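Gamma-glutamyltranspeptidase (Ggt) (Helicobacter pylori 26695, PDB 5BPK) probably cleaves the gamma-glutamyl bond of glutathione and related compounds and passes the glutamyl group to water or an acceptor, as an Ntn-hydrolase. Local coordinates at residues T287-A299 with V340-F353. Residues are numbered along the deposited sequence; the frame is centred on the assembly and turned at random.
Sequences THLIQILNVMENA and VDKLINKAYAKKIF
Asn294 packs on Ala349 and reaches Ile344 and Lys346 at the bend between helices 340-343 and 346-353. Ala349, with no side chain beyond CB, lets the short-segment axes come within 8.2 Å, crossing at -58°, and its CB meets Asn294 CB at 3.3 Å, a tight contact. From there Asn294 CG runs past the aliphatic start of Lys346, and the amide splits its duties. OD1 takes a hydrogen bond from Lys346 NZ at 2.8 Å, with the ammonium above the carbonyl plane. On the other branch, ND2 makes a weak, strongly bent bond to Ile344 O and a better one to a water joining Leu343 O, ending one helix, to Asn345 O, which starts the next and also accepts from Ala349 N. Asn345 caps the new helix through OD1, which accepts from Tyr348 N.

Lys346 stays extended until its last torsion (chi4 -74°), which swings NZ between Asn294 and Glu297 OE1, a 2.8 Å salt bridge on the syn side of the carboxylate, tilted out of its plane; Ser270 O is a further acceptor. At the far end, Asn298 sets CB 3.4 Å from the centroid of the Phe353 ring, over its face, in a CH-pi contact. Val295 packs CG2 on Ile352 CG2 and Ala349 CB, and CG1 on Phe353 CB, while Gln291 OE1 accepts a nearly straight bond from His288 ND1 and NE2 passes Tyr348 CE2 to reach Asp325.

Around helix 285-296, strands 262-271 and 274-278 meet Ile290, helix 309-329 lies along Gln291 and Val295, and Leu102 of the neighbouring subunit packs on Leu293.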
ATOM      1  N   THR A 287      -1.082  -7.553 -10.615  1.00  9.89           N
ATOM      2  CA  THR A 287      -1.442  -8.737 -11.379  1.00 10.54           C
ATOM      3  C   THR A 287      -2.904  -9.081 -11.166  1.00  9.90           C
ATOM      4  O   THR A 287      -3.649  -9.273 -12.129  1.00 10.34           O
ATOM      5  CB  THR A 287      -0.543  -9.928 -11.000  1.00 10.35           C
ATOM      6  OG1 THR A 287       0.807  -9.640 -11.392  1.00 11.93           O
ATOM      7  CG2 THR A 287      -1.013 -11.237 -11.650  1.00 11.20           C
ATOM      8  N   HIS A 288      -3.324  -9.182  -9.908  1.00  9.99           N
ATOM      9  CA  HIS A 288      -4.709  -9.542  -9.630  1.00  9.64           C
ATOM     10  C   HIS A 288      -5.713  -8.430  -9.972  1.00 10.65           C
ATOM     11  O   HIS A 288      -6.847  -8.722 -10.351  1.00 11.49           O
ATOM     12  CB  HIS A 288      -4.888 -10.051  -8.206  1.00 10.70           C
ATOM     13  CG  HIS A 288      -4.057 -11.255  -7.908  1.00 10.83           C
ATOM     14  ND1 HIS A 288      -4.073 -12.379  -8.702  1.00 10.78           N
ATOM     15  CD2 HIS A 288      -3.165 -11.503  -6.921  1.00 12.37           C
ATOM     16  CE1 HIS A 288      -3.223 -13.269  -8.218  1.00 12.87           C
ATOM     17  NE2 HIS A 288      -2.657 -12.760  -7.137  1.00 11.93           N
ATOM     18  N   LEU A 289      -5.293  -7.173  -9.855  1.00  9.86           N
ATOM     19  CA  LEU A 289      -6.111  -6.037 -10.277  1.00 10.06           C
ATOM     20  C   LEU A 289      -6.458  -6.198 -11.748  1.00 10.01           C
ATOM     21  O   LEU A 289      -7.617  -6.131 -12.134  1.00 11.16           O
ATOM     22  CB  LEU A 289      -5.339  -4.730 -10.072  1.00 10.83           C
ATOM     23  CG  LEU A 289      -5.909  -3.479 -10.732  1.00 14.22           C
ATOM     24  CD1 LEU A 289      -7.321  -3.231 -10.242  1.00 15.37           C
ATOM     25  CD2 LEU A 289      -4.970  -2.293 -10.471  1.00 15.50           C
ATOM     26  N   ILE A 290      -5.444  -6.481 -12.559  1.00  9.75           N
ATOM     27  CA  ILE A 290      -5.628  -6.598 -14.007  1.00 11.23           C
ATOM     28  C   ILE A 290      -6.422  -7.866 -14.354  1.00 10.02           C
ATOM     29  O   ILE A 290      -7.288  -7.843 -15.227  1.00 11.10           O
ATOM     30  CB  ILE A 290      -4.253  -6.559 -14.730  1.00 10.36           C
ATOM     31  CG1 ILE A 290      -3.707  -5.128 -14.679  1.00 10.63           C
ATOM     32  CG2 ILE A 290      -4.341  -7.069 -16.178  1.00 13.42           C
ATOM     33  CD1 ILE A 290      -2.241  -5.012 -14.975  1.00 11.93           C
ATOM     34  N   GLN A 291      -6.113  -8.962 -13.660  1.00 10.57           N
ATOM     35  CA  GLN A 291      -6.857 -10.217 -13.789  1.00 10.64           C
ATOM     36  C   GLN A 291      -8.363 -10.021 -13.553  1.00 10.87           C
ATOM     37  O   GLN A 291      -9.187 -10.473 -14.352  1.00 10.79           O
ATOM     38  CB  GLN A 291      -6.295 -11.256 -12.798  1.00 10.70           C
ATOM     39  CG  GLN A 291      -6.993 -12.619 -12.806  1.00 11.59           C
ATOM     40  CD  GLN A 291      -6.398 -13.588 -11.790  1.00 11.66           C
ATOM     41  OE1 GLN A 291      -5.534 -13.223 -10.985  1.00 13.02           O
ATOM     42  NE2 GLN A 291      -6.881 -14.821 -11.807  1.00 12.07           N
ATOM     43  N   ILE A 292      -8.717  -9.349 -12.460  1.00  9.26           N
ATOM     44  CA  ILE A 292     -10.126  -9.198 -12.064  1.00 10.26           C
ATOM     45  C   ILE A 292     -10.856  -8.273 -13.059  1.00 10.58           C
ATOM     46  O   ILE A 292     -11.963  -8.572 -13.517  1.00 10.89           O
ATOM     47  CB  ILE A 292     -10.254  -8.699 -10.608  1.00 11.39           C
ATOM     48  CG1 ILE A 292      -9.736  -9.759  -9.629  1.00 10.29           C
ATOM     49  CG2 ILE A 292     -11.694  -8.386 -10.268  1.00 11.31           C
ATOM     50  CD1 ILE A 292      -9.359  -9.202  -8.262  1.00 13.94           C
ATOM     51  N   LEU A 293     -10.227  -7.163 -13.406  1.00 12.12           N
ATOM     52  CA  LEU A 293     -10.729  -6.305 -14.482  1.00 11.70           C
ATOM     53  C   LEU A 293     -10.925  -7.069 -15.798  1.00 11.61           C
ATOM     54  O   LEU A 293     -11.930  -6.868 -16.489  1.00 12.12           O
ATOM     55  CB  LEU A 293      -9.801  -5.100 -14.699  1.00 11.36           C
ATOM     56  CG  LEU A 293      -9.890  -3.999 -13.625  1.00 10.64           C
ATOM     57  CD1 LEU A 293      -8.827  -2.926 -13.814  1.00 13.23           C
ATOM     58  CD2 LEU A 293     -11.285  -3.346 -13.569  1.00 13.19           C
ATOM     59  N   ASN A 294      -9.967  -7.922 -16.157  1.00 10.95           N
ATOM     60  CA  ASN A 294     -10.090  -8.730 -17.367  1.00 12.04           C
ATOM     61  C   ASN A 294     -11.346  -9.576 -17.337  1.00 11.68           C
ATOM     62  O   ASN A 294     -12.012  -9.701 -18.358  1.00 14.26           O
ATOM     63  CB  ASN A 294      -8.903  -9.675 -17.606  1.00 12.18           C
ATOM     64  CG  ASN A 294      -7.634  -8.971 -18.055  1.00 12.68           C
ATOM     65  OD1 ASN A 294      -7.658  -7.851 -18.565  1.00 13.53           O
ATOM     66  ND2 ASN A 294      -6.506  -9.672 -17.912  1.00 11.93           N
ATOM     67  N   VAL A 295     -11.636 -10.204 -16.193  1.00 12.15           N
ATOM     68  CA  VAL A 295     -12.843 -11.031 -16.077  1.00 11.78           C
ATOM     69  C   VAL A 295     -14.077 -10.143 -16.280  1.00 11.38           C
ATOM     70  O   VAL A 295     -14.964 -10.461 -17.080  1.00 13.43           O
ATOM     71  CB  VAL A 295     -12.940 -11.778 -14.710  1.00 10.72           C
ATOM     72  CG1 VAL A 295     -14.248 -12.573 -14.607  1.00 14.70           C
ATOM     73  CG2 VAL A 295     -11.758 -12.710 -14.513  1.00 10.11           C
ATOM     74  N   MET A 296     -14.108  -9.025 -15.560  1.00 13.66           N
ATOM     75  CA  MET A 296     -15.225  -8.078 -15.587  1.00 12.73           C
ATOM     76  C   MET A 296     -15.478  -7.499 -16.990  1.00 14.66           C
ATOM     77  O   MET A 296     -16.627  -7.195 -17.351  1.00 14.37           O
ATOM     78  CB  MET A 296     -14.941  -6.932 -14.615  1.00 13.70           C
ATOM     79  CG  MET A 296     -14.994  -7.360 -13.149  1.00 12.98           C
ATOM     80  SD  MET A 296     -14.304  -6.160 -11.990  1.00 13.61           S
ATOM     81  CE  MET A 296     -15.192  -4.657 -12.444  1.00 14.79           C
ATOM     82  N   GLU A 297     -14.408  -7.350 -17.768  1.00 12.88           N
ATOM     83  CA  GLU A 297     -14.487  -6.759 -19.115  1.00 11.29           C
ATOM     84  C   GLU A 297     -15.433  -7.537 -20.037  1.00 13.04           C
ATOM     85  O   GLU A 297     -15.961  -6.977 -21.018  1.00 16.47           O
ATOM     86  CB  GLU A 297     -13.093  -6.672 -19.751  1.00 12.54           C
ATOM     87  CG  GLU A 297     -12.999  -5.681 -20.892  1.00 13.30           C
ATOM     88  CD  GLU A 297     -11.596  -5.602 -21.513  1.00 14.50           C
ATOM     89  OE1 GLU A 297     -10.889  -6.635 -21.614  1.00 17.68           O
ATOM     90  OE2 GLU A 297     -11.213  -4.499 -21.937  1.00 16.27           O
ATOM     91  N   ASN A 298     -15.636  -8.817 -19.737  1.00 13.48           N
ATOM     92  CA  ASN A 298     -16.542  -9.654 -20.523  1.00 13.64           C
ATOM     93  C   ASN A 298     -18.024  -9.324 -20.367  1.00 15.12           C
ATOM     94  O   ASN A 298     -18.855  -9.825 -21.136  1.00 16.94           O
ATOM     95  CB  ASN A 298     -16.298 -11.127 -20.214  1.00 13.55           C
ATOM     96  CG  ASN A 298     -14.970 -11.614 -20.756  1.00 16.53           C
ATOM     97  OD1 ASN A 298     -14.842 -11.893 -21.955  1.00 19.29           O
ATOM     98  ND2 ASN A 298     -13.962 -11.700 -19.878  1.00 15.02           N
ATOM     99  N   ALA A 299     -18.351  -8.491 -19.388  1.00 16.21           N
ATOM    100  CA  ALA A 299     -19.720  -8.061 -19.166  1.00 15.52           C
ATOM    101  C   ALA A 299     -19.853  -6.561 -19.441  1.00 16.52           C
ATOM    102  O   ALA A 299     -18.916  -5.799 -19.211  1.00 15.97           O
ATOM    103  CB  ALA A 299     -20.131  -8.380 -17.728  1.00 16.63           C
ATOM    104  N   VAL A 340       2.986 -14.296 -14.164  1.00 12.84           N
ATOM    105  CA  VAL A 340       2.243 -13.044 -14.297  1.00 12.58           C
ATOM    106  C   VAL A 340       1.524 -13.005 -15.639  1.00 12.36           C
ATOM    107  O   VAL A 340       0.337 -12.709 -15.690  1.00 12.72           O
ATOM    108  CB  VAL A 340       3.158 -11.799 -14.160  1.00 11.98           C
ATOM    109  CG1 VAL A 340       2.377 -10.505 -14.481  1.00 13.44           C
ATOM    110  CG2 VAL A 340       3.778 -11.735 -12.758  1.00 13.53           C
ATOM    111  N   ASP A 341       2.247 -13.335 -16.706  1.00 13.94           N
ATOM    112  CA  ASP A 341       1.696 -13.273 -18.061  1.00 14.91           C
ATOM    113  C   ASP A 341       0.484 -14.188 -18.228  1.00 15.00           C
ATOM    114  O   ASP A 341      -0.457 -13.826 -18.928  1.00 15.37           O
ATOM    115  CB  ASP A 341       2.763 -13.619 -19.111  1.00 16.16           C
ATOM    116  CG  ASP A 341       3.752 -12.477 -19.350  1.00 24.06           C
ATOM    117  OD1 ASP A 341       3.522 -11.342 -18.878  1.00 28.74           O
ATOM    118  OD2 ASP A 341       4.768 -12.715 -20.032  1.00 29.34           O
ATOM    119  N   LYS A 342       0.506 -15.362 -17.599  1.00 13.64           N
ATOM    120  CA  LYS A 342      -0.645 -16.274 -17.662  1.00 14.06           C
ATOM    121  C   LYS A 342      -1.829 -15.734 -16.862  1.00 12.90           C
ATOM    122  O   LYS A 342      -2.972 -15.840 -17.292  1.00 16.02           O
ATOM    123  CB  LYS A 342      -0.275 -17.683 -17.176  1.00 15.57           C
ATOM    124  CG  LYS A 342       0.681 -18.430 -18.111  1.00 22.26           C
ATOM    125  CD  LYS A 342       1.093 -19.766 -17.521  1.00 23.78           C
ATOM    126  CE  LYS A 342       2.093 -20.490 -18.409  1.00 28.34           C
ATOM    127  NZ  LYS A 342       2.434 -21.826 -17.841  1.00 30.28           N
ATOM    128  N   LEU A 343      -1.557 -15.166 -15.692  1.00 12.58           N
ATOM    129  CA  LEU A 343      -2.616 -14.644 -14.834  1.00 11.94           C
ATOM    130  C   LEU A 343      -3.333 -13.425 -15.435  1.00 11.44           C
ATOM    131  O   LEU A 343      -4.522 -13.238 -15.185  1.00 11.80           O
ATOM    132  CB  LEU A 343      -2.070 -14.318 -13.430  1.00 12.56           C
ATOM    133  CG  LEU A 343      -1.643 -15.522 -12.577  1.00 12.30           C
ATOM    134  CD1 LEU A 343      -0.910 -15.044 -11.341  1.00 14.45           C
ATOM    135  CD2 LEU A 343      -2.842 -16.438 -12.196  1.00 12.29           C
ATOM    136  N   ILE A 344      -2.619 -12.615 -16.219  1.00 13.25           N
ATOM    137  CA  ILE A 344      -3.214 -11.428 -16.845  1.00 13.26           C
ATOM    138  C   ILE A 344      -3.649 -11.672 -18.286  1.00 13.63           C
ATOM    139  O   ILE A 344      -4.061 -10.740 -18.975  1.00 14.04           O
ATOM    140  CB  ILE A 344      -2.302 -10.157 -16.748  1.00 12.11           C
ATOM    141  CG1 ILE A 344      -1.023 -10.272 -17.606  1.00 13.25           C
ATOM    142  CG2 ILE A 344      -1.952  -9.881 -15.296  1.00 12.44           C
ATOM    143  CD1 ILE A 344      -0.145  -9.015 -17.594  1.00 16.10           C
ATOM    144  N   ASN A 345      -3.549 -12.919 -18.741  1.00 14.63           N
ATOM    145  CA  ASN A 345      -3.986 -13.283 -20.095  1.00 15.43           C
ATOM    146  C   ASN A 345      -5.502 -13.167 -20.203  1.00 14.61           C
ATOM    147  O   ASN A 345      -6.224 -13.740 -19.403  1.00 14.13           O
ATOM    148  CB  ASN A 345      -3.541 -14.716 -20.405  1.00 16.56           C
ATOM    149  CG  ASN A 345      -3.901 -15.161 -21.800  1.00 22.01           C
ATOM    150  OD1 ASN A 345      -4.998 -15.661 -22.034  1.00 28.03           O
ATOM    151  ND2 ASN A 345      -2.960 -15.037 -22.722  1.00 25.48           N
ATOM    152  N   LYS A 346      -5.984 -12.435 -21.204  1.00 15.18           N
ATOM    153  CA  LYS A 346      -7.422 -12.266 -21.370  1.00 14.90           C
ATOM    154  C   LYS A 346      -8.171 -13.566 -21.687  1.00 14.15           C
ATOM    155  O   LYS A 346      -9.332 -13.679 -21.334  1.00 15.14           O
ATOM    156  CB  LYS A 346      -7.742 -11.174 -22.386  1.00 14.26           C
ATOM    157  CG  LYS A 346      -7.399  -9.763 -21.869  1.00 14.08           C
ATOM    158  CD  LYS A 346      -7.864  -8.678 -22.808  1.00 15.45           C
ATOM    159  CE  LYS A 346      -7.416  -7.313 -22.334  1.00 13.59           C
ATOM    160  NZ  LYS A 346      -8.160  -6.785 -21.154  1.00 13.92           N
ATOM    161  N   ALA A 347      -7.507 -14.547 -22.307  1.00 15.23           N
ATOM    162  CA  ALA A 347      -8.131 -15.855 -22.551  1.00 15.67           C
ATOM    163  C   ALA A 347      -8.398 -16.607 -21.240  1.00 14.45           C
ATOM    164  O   ALA A 347      -9.420 -17.284 -21.097  1.00 16.98           O
ATOM    165  CB  ALA A 347      -7.274 -16.711 -23.513  1.00 18.03           C
ATOM    166  N   TYR A 348      -7.475 -16.508 -20.291  1.00 14.35           N
ATOM    167  CA  TYR A 348      -7.684 -17.082 -18.963  1.00 12.54           C
ATOM    168  C   TYR A 348      -8.866 -16.407 -18.260  1.00 13.09           C
ATOM    169  O   TYR A 348      -9.698 -17.066 -17.630  1.00 15.46           O
ATOM    170  CB  TYR A 348      -6.393 -16.940 -18.127  1.00 13.45           C
ATOM    171  CG  TYR A 348      -6.500 -17.458 -16.699  1.00 13.46           C
ATOM    172  CD1 TYR A 348      -7.011 -18.725 -16.429  1.00 15.50           C
ATOM    173  CD2 TYR A 348      -6.077 -16.685 -15.624  1.00 12.02           C
ATOM    174  CE1 TYR A 348      -7.109 -19.194 -15.139  1.00 16.94           C
ATOM    175  CE2 TYR A 348      -6.164 -17.152 -14.317  1.00 12.71           C
ATOM    176  CZ  TYR A 348      -6.679 -18.400 -14.079  1.00 13.96           C
ATOM    177  OH  TYR A 348      -6.789 -18.872 -12.799  1.00 15.94           O
ATOM    178  N   ALA A 349      -8.914 -15.082 -18.348  1.00 14.28           N
ATOM    179  CA  ALA A 349     -10.008 -14.314 -17.761  1.00 12.59           C
ATOM    180  C   ALA A 349     -11.351 -14.713 -18.371  1.00 15.05           C
ATOM    181  O   ALA A 349     -12.360 -14.787 -17.669  1.00 16.29           O
ATOM    182  CB  ALA A 349      -9.772 -12.819 -17.941  1.00 14.64           C
ATOM    183  N   LYS A 350     -11.356 -14.950 -19.682  1.00 16.45           N
ATOM    184  CA  LYS A 350     -12.568 -15.385 -20.380  1.00 17.99           C
ATOM    185  C   LYS A 350     -13.030 -16.754 -19.850  1.00 16.75           C
ATOM    186  O   LYS A 350     -14.231 -16.961 -19.621  1.00 17.00           O
ATOM    187  CB  LYS A 350     -12.348 -15.388 -21.905  1.00 18.32           C
ATOM    188  CG  LYS A 350     -13.489 -15.988 -22.759  1.00 20.16           C
ATOM    189  CD  LYS A 350     -14.859 -15.363 -22.495  1.00 23.58           C
ATOM    190  CE  LYS A 350     -15.881 -15.839 -23.543  1.00 28.70           C
ATOM    191  NZ  LYS A 350     -17.291 -15.630 -23.129  1.00 30.47           N
ATOM    192  N   LYS A 351     -12.087 -17.677 -19.651  1.00 16.79           N
ATOM    193  CA  LYS A 351     -12.389 -18.987 -19.061  1.00 18.57           C
ATOM    194  C   LYS A 351     -13.007 -18.860 -17.666  1.00 17.34           C
ATOM    195  O   LYS A 351     -13.965 -19.552 -17.331  1.00 18.70           O
ATOM    196  CB  LYS A 351     -11.132 -19.863 -18.999  1.00 19.13           C
ATOM    197  CG  LYS A 351     -10.743 -20.432 -20.348  1.00 23.68           C
ATOM    198  CD  LYS A 351      -9.492 -21.299 -20.301  1.00 29.45           C
ATOM    199  CE  LYS A 351      -8.993 -21.590 -21.718  1.00 33.78           C
ATOM    200  NZ  LYS A 351      -7.857 -22.550 -21.763  1.00 36.02           N
ATOM    201  N   ILE A 352     -12.463 -17.959 -16.861  1.00 16.41           N
ATOM    202  CA  ILE A 352     -13.037 -17.670 -15.557  1.00 14.59           C
ATOM    203  C   ILE A 352     -14.461 -17.121 -15.707  1.00 15.47           C
ATOM    204  O   ILE A 352     -15.412 -17.636 -15.099  1.00 16.99           O
ATOM    205  CB  ILE A 352     -12.184 -16.650 -14.752  1.00 13.91           C
ATOM    206  CG1 ILE A 352     -10.788 -17.211 -14.451  1.00 14.48           C
ATOM    207  CG2 ILE A 352     -12.906 -16.288 -13.443  1.00 14.70           C
ATOM    208  CD1 ILE A 352      -9.810 -16.184 -13.835  1.00 12.53           C
ATOM    209  N   PHE A 353     -14.608 -16.103 -16.550  1.00 13.86           N
ATOM    210  CA  PHE A 353     -15.917 -15.493 -16.783  1.00 14.12           C
ATOM    211  C   PHE A 353     -16.981 -16.538 -17.169  1.00 16.53           C
ATOM    212  O   PHE A 353     -18.097 -16.516 -16.653  1.00 16.36           O
ATOM    213  CB  PHE A 353     -15.826 -14.405 -17.850  1.00 13.57           C
ATOM    214  CG  PHE A 353     -17.129 -13.729 -18.117  1.00 15.29           C
ATOM    215  CD1 PHE A 353     -17.613 -12.764 -17.244  1.00 15.70           C
ATOM    216  CD2 PHE A 353     -17.892 -14.077 -19.225  1.00 17.78           C
ATOM    217  CE1 PHE A 353     -18.821 -12.153 -17.469  1.00 19.31           C
ATOM    218  CE2 PHE A 353     -19.102 -13.459 -19.469  1.00 16.80           C
ATOM    219  CZ  PHE A 353     -19.571 -12.495 -18.592  1.00 20.35           C
TER
HETATM  220  O   HOH W   1      -6.494 -12.412 -16.909  1.00 13.50           O
HETATM  221  O   HOH W   2      -9.054  -4.454 -23.491  1.00 20.86           O
HETATM  222  O   HOH W   3     -11.445 -11.882 -21.386  1.00 15.51           O